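Local coordinates for aggregative adherence fimbrial subunit AggA (PDB 4PH8), which forms the major building block of type I aggregative adherence fimbriae, joined by donor-strand complementation, and probably mediates host adhesion through fibronectin binding, at residues W64-A69 and G124-L130. Numbering follows the deposited sequence.
Sequences WVLQHA and GEYTMIL
Gln-67 and Thr-127 form an antiparallel hydrogen-bonded pair, Gln-67 N reaching Thr-127 O at 2.8 Å and Thr-127 N returning to Gln-67 O at 3.0 Å. Ala-69 N adds a third, more bent bond to Glu-125 O (150° at the hydrogen). Toward Trp-64 the strands splay, and two waters take over the pairing: one links Val-65 N to Ile-129 O, the other Val-65 O to Ile-129 N. At the non-hydrogen-bonded pair, the imidazole of His-68 sets its edge against the face of Tyr-126 in a T-shaped stack, planes at 89° and His-68 CD2 3.5 Å from Tyr-126 CZ. With CG anti to the carbonyl carbon (chi1 -73°), the Tyr-126 ring runs back along its own strand toward Gly-124 and turns one face to His-68 CD2, while Leu-66 CD1 packs on Tyr-126 CB at 3.7 Å. At the splayed end Leu-130 CD2 sits over the indole face of Trp-64, a CH-pi contact 3.6 Å from the five-membered-ring centroid. Pro-123 O and Lys-70 N hold the His-68 nitrogens, fixing the imidazole's rotation. The pair joins strands 52-68 and 124-138 of the Ig-like fimbrial beta sandwich, flanked by strands 75-82 and 141-155, with Trp-64, Leu-66 and Met-128 packing onto strand 108-114.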
ATOM      1  N   TRP A  64      -6.626   0.590  -4.793  1.00 18.15           N
ATOM      2  CA  TRP A  64      -6.909   0.106  -3.453  1.00 18.17           C
ATOM      3  C   TRP A  64      -8.408   0.021  -3.264  1.00 21.06           C
ATOM      4  O   TRP A  64      -9.111   0.933  -3.646  1.00 22.14           O
ATOM      5  CB  TRP A  64      -6.301   1.071  -2.439  1.00 16.35           C
ATOM      6  CG  TRP A  64      -4.798   1.226  -2.529  1.00 15.17           C
ATOM      7  CD1 TRP A  64      -3.966   0.820  -3.536  1.00 14.21           C
ATOM      8  CD2 TRP A  64      -3.963   1.879  -1.566  1.00 13.53           C
ATOM      9  NE1 TRP A  64      -2.660   1.162  -3.249  1.00 14.27           N
ATOM     10  CE2 TRP A  64      -2.631   1.809  -2.042  1.00 12.89           C
ATOM     11  CE3 TRP A  64      -4.208   2.495  -0.336  1.00 15.30           C
ATOM     12  CZ2 TRP A  64      -1.555   2.348  -1.338  1.00 13.05           C
ATOM     13  CZ3 TRP A  64      -3.130   3.029   0.370  1.00 12.60           C
ATOM     14  CH2 TRP A  64      -1.814   2.954  -0.146  1.00 12.11           C
ATOM     15  N   VAL A  65      -8.897  -1.086  -2.702  1.00 22.38           N
ATOM     16  CA  VAL A  65     -10.350  -1.299  -2.573  1.00 23.84           C
ATOM     17  C   VAL A  65     -10.781  -1.341  -1.107  1.00 24.63           C
ATOM     18  O   VAL A  65     -10.373  -2.215  -0.353  1.00 24.45           O
ATOM     19  CB  VAL A  65     -10.797  -2.589  -3.290  1.00 27.56           C
ATOM     20  CG1 VAL A  65     -12.310  -2.768  -3.199  1.00 31.17           C
ATOM     21  CG2 VAL A  65     -10.340  -2.568  -4.741  1.00 28.17           C
ATOM     22  N   LEU A  66     -11.607  -0.379  -0.718  1.00 26.30           N
ATOM     23  CA  LEU A  66     -12.231  -0.392   0.594  1.00 25.34           C
ATOM     24  C   LEU A  66     -13.562  -1.132   0.452  1.00 29.40           C
ATOM     25  O   LEU A  66     -14.499  -0.621  -0.171  1.00 33.14           O
ATOM     26  CB  LEU A  66     -12.437   1.032   1.104  1.00 19.86           C
ATOM     27  CG  LEU A  66     -12.871   1.177   2.570  1.00 27.61           C
ATOM     28  CD1 LEU A  66     -11.808   0.700   3.552  1.00 28.95           C
ATOM     29  CD2 LEU A  66     -13.226   2.620   2.876  1.00 30.88           C
ATOM     30  N   GLN A  67     -13.627  -2.322   1.051  1.00 29.29           N
ATOM     31  CA  GLN A  67     -14.648  -3.336   0.736  1.00 31.31           C
ATOM     32  C   GLN A  67     -15.544  -3.636   1.940  1.00 35.80           C
ATOM     33  O   GLN A  67     -15.050  -3.968   3.019  1.00 33.73           O
ATOM     34  CB  GLN A  67     -13.935  -4.624   0.287  1.00 34.29           C
ATOM     35  CG  GLN A  67     -14.823  -5.842   0.078  1.00 36.78           C
ATOM     36  CD  GLN A  67     -15.659  -5.733  -1.181  1.00 38.33           C
ATOM     37  OE1 GLN A  67     -15.118  -5.702  -2.287  1.00 38.56           O
ATOM     38  NE2 GLN A  67     -16.980  -5.666  -1.023  1.00 39.82           N
ATOM     39  N   HIS A  68     -16.864  -3.539   1.746  1.00 35.48           N
ATOM     40  CA  HIS A  68     -17.822  -3.821   2.815  1.00 32.65           C
ATOM     41  C   HIS A  68     -17.797  -5.313   3.118  1.00 35.44           C
ATOM     42  O   HIS A  68     -17.719  -6.135   2.206  1.00 39.96           O
ATOM     43  CB  HIS A  68     -19.235  -3.363   2.429  1.00 31.16           C
ATOM     44  CG  HIS A  68     -20.161  -3.203   3.601  1.00 33.61           C
ATOM     45  ND1 HIS A  68     -20.927  -4.239   4.090  1.00 34.22           N
ATOM     46  CD2 HIS A  68     -20.444  -2.131   4.381  1.00 32.01           C
ATOM     47  CE1 HIS A  68     -21.630  -3.819   5.125  1.00 34.05           C
ATOM     48  NE2 HIS A  68     -21.362  -2.541   5.320  1.00 36.15           N
ATOM     49  N   ALA A  69     -17.835  -5.656   4.402  1.00 35.00           N
ATOM     50  CA  ALA A  69     -17.677  -7.050   4.835  1.00 36.18           C
ATOM     51  C   ALA A  69     -18.855  -7.933   4.393  1.00 38.73           C
ATOM     52  O   ALA A  69     -18.674  -9.086   4.000  1.00 45.67           O
ATOM     53  CB  ALA A  69     -17.517  -7.108   6.351  1.00 39.00           C
ATOM     54  N   GLY A 124     -21.255  -0.074   8.898  1.00 49.76           N
ATOM     55  CA  GLY A 124     -20.720  -1.440   8.899  1.00 40.69           C
ATOM     56  C   GLY A 124     -19.198  -1.492   8.961  1.00 42.46           C
ATOM     57  O   GLY A 124     -18.547  -0.495   9.263  1.00 42.15           O
ATOM     58  N   GLU A 125     -18.644  -2.672   8.685  1.00 33.18           N
ATOM     59  CA  GLU A 125     -17.182  -2.873   8.673  1.00 34.11           C
ATOM     60  C   GLU A 125     -16.641  -2.860   7.245  1.00 37.99           C
ATOM     61  O   GLU A 125     -17.213  -3.477   6.344  1.00 37.01           O
ATOM     62  CB  GLU A 125     -16.815  -4.211   9.326  1.00 37.77           C
ATOM     63  CG  GLU A 125     -17.314  -4.401  10.751  1.00 36.45           C
ATOM     64  CD  GLU A 125     -16.720  -3.424  11.746  1.00 37.86           C
ATOM     65  OE1 GLU A 125     -15.678  -2.796  11.459  1.00 36.54           O
ATOM     66  OE2 GLU A 125     -17.299  -3.297  12.839  1.00 40.26           O
ATOM     67  N   TYR A 126     -15.532  -2.150   7.047  1.00 32.52           N
ATOM     68  CA  TYR A 126     -14.841  -2.140   5.766  1.00 30.00           C
ATOM     69  C   TYR A 126     -13.436  -2.626   5.995  1.00 30.12           C
ATOM     70  O   TYR A 126     -12.843  -2.318   7.039  1.00 30.17           O
ATOM     71  CB  TYR A 126     -14.805  -0.731   5.179  1.00 30.14           C
ATOM     72  CG  TYR A 126     -16.129  -0.243   4.638  1.00 32.83           C
ATOM     73  CD1 TYR A 126     -17.064   0.351   5.481  1.00 35.45           C
ATOM     74  CD2 TYR A 126     -16.434  -0.349   3.278  1.00 32.97           C
ATOM     75  CE1 TYR A 126     -18.273   0.813   4.993  1.00 33.62           C
ATOM     76  CE2 TYR A 126     -17.646   0.105   2.776  1.00 37.47           C
ATOM     77  CZ  TYR A 126     -18.559   0.688   3.636  1.00 35.58           C
ATOM     78  OH  TYR A 126     -19.763   1.145   3.153  1.00 37.61           O
ATOM     79  N   THR A 127     -12.915  -3.399   5.039  1.00 29.85           N
ATOM     80  CA  THR A 127     -11.495  -3.766   5.017  1.00 29.21           C
ATOM     81  C   THR A 127     -10.864  -3.357   3.693  1.00 27.72           C
ATOM     82  O   THR A 127     -11.541  -3.267   2.669  1.00 27.58           O
ATOM     83  CB  THR A 127     -11.257  -5.274   5.218  1.00 29.94           C
ATOM     84  OG1 THR A 127     -11.934  -6.020   4.193  1.00 31.71           O
ATOM     85  CG2 THR A 127     -11.737  -5.716   6.596  1.00 30.42           C
ATOM     86  N   MET A 128      -9.560  -3.098   3.719  1.00 23.70           N
ATOM     87  CA  MET A 128      -8.830  -2.780   2.503  1.00 19.75           C
ATOM     88  C   MET A 128      -7.516  -3.530   2.528  1.00 18.19           C
ATOM     89  O   MET A 128      -6.700  -3.308   3.406  1.00 22.03           O
ATOM     90  CB  MET A 128      -8.590  -1.278   2.428  1.00 19.31           C
ATOM     91  CG  MET A 128      -7.794  -0.812   1.225  1.00 21.07           C
ATOM     92  SD  MET A 128      -8.086   0.938   0.873  1.00 24.76           S
ATOM     93  CE  MET A 128      -7.516   1.650   2.397  1.00 22.52           C
ATOM     94  N   ILE A 129      -7.349  -4.445   1.582  1.00 17.99           N
ATOM     95  CA  ILE A 129      -6.181  -5.305   1.544  1.00 21.15           C
ATOM     96  C   ILE A 129      -5.096  -4.609   0.766  1.00 19.81           C
ATOM     97  O   ILE A 129      -5.318  -4.176  -0.363  1.00 20.79           O
ATOM     98  CB  ILE A 129      -6.485  -6.629   0.826  1.00 22.94           C
ATOM     99  CG1 ILE A 129      -7.602  -7.377   1.544  1.00 28.29           C
ATOM    100  CG2 ILE A 129      -5.245  -7.499   0.751  1.00 24.01           C
ATOM    101  CD1 ILE A 129      -8.247  -8.426   0.664  1.00 31.21           C
ATOM    102  N   LEU A 130      -3.915  -4.529   1.360  1.00 17.87           N
ATOM    103  CA  LEU A 130      -2.764  -4.026   0.647  1.00 14.94           C
ATOM    104  C   LEU A 130      -1.697  -5.087   0.577  1.00 13.58           C
ATOM    105  O   LEU A 130      -1.498  -5.863   1.516  1.00 17.12           O
ATOM    106  CB  LEU A 130      -2.221  -2.775   1.311  1.00 17.69           C
ATOM    107  CG  LEU A 130      -3.134  -1.555   1.292  1.00 20.07           C
ATOM    108  CD1 LEU A 130      -2.391  -0.399   1.917  1.00 22.05           C
ATOM    109  CD2 LEU A 130      -3.596  -1.191  -0.108  1.00 21.84           C
TER
HETATM  110  O   HOH W   1      -7.105  -3.348  -2.132  1.00 20.10           O
HETATM  111  O   HOH W   2      -9.518  -4.790  -0.321  1.00 23.51           O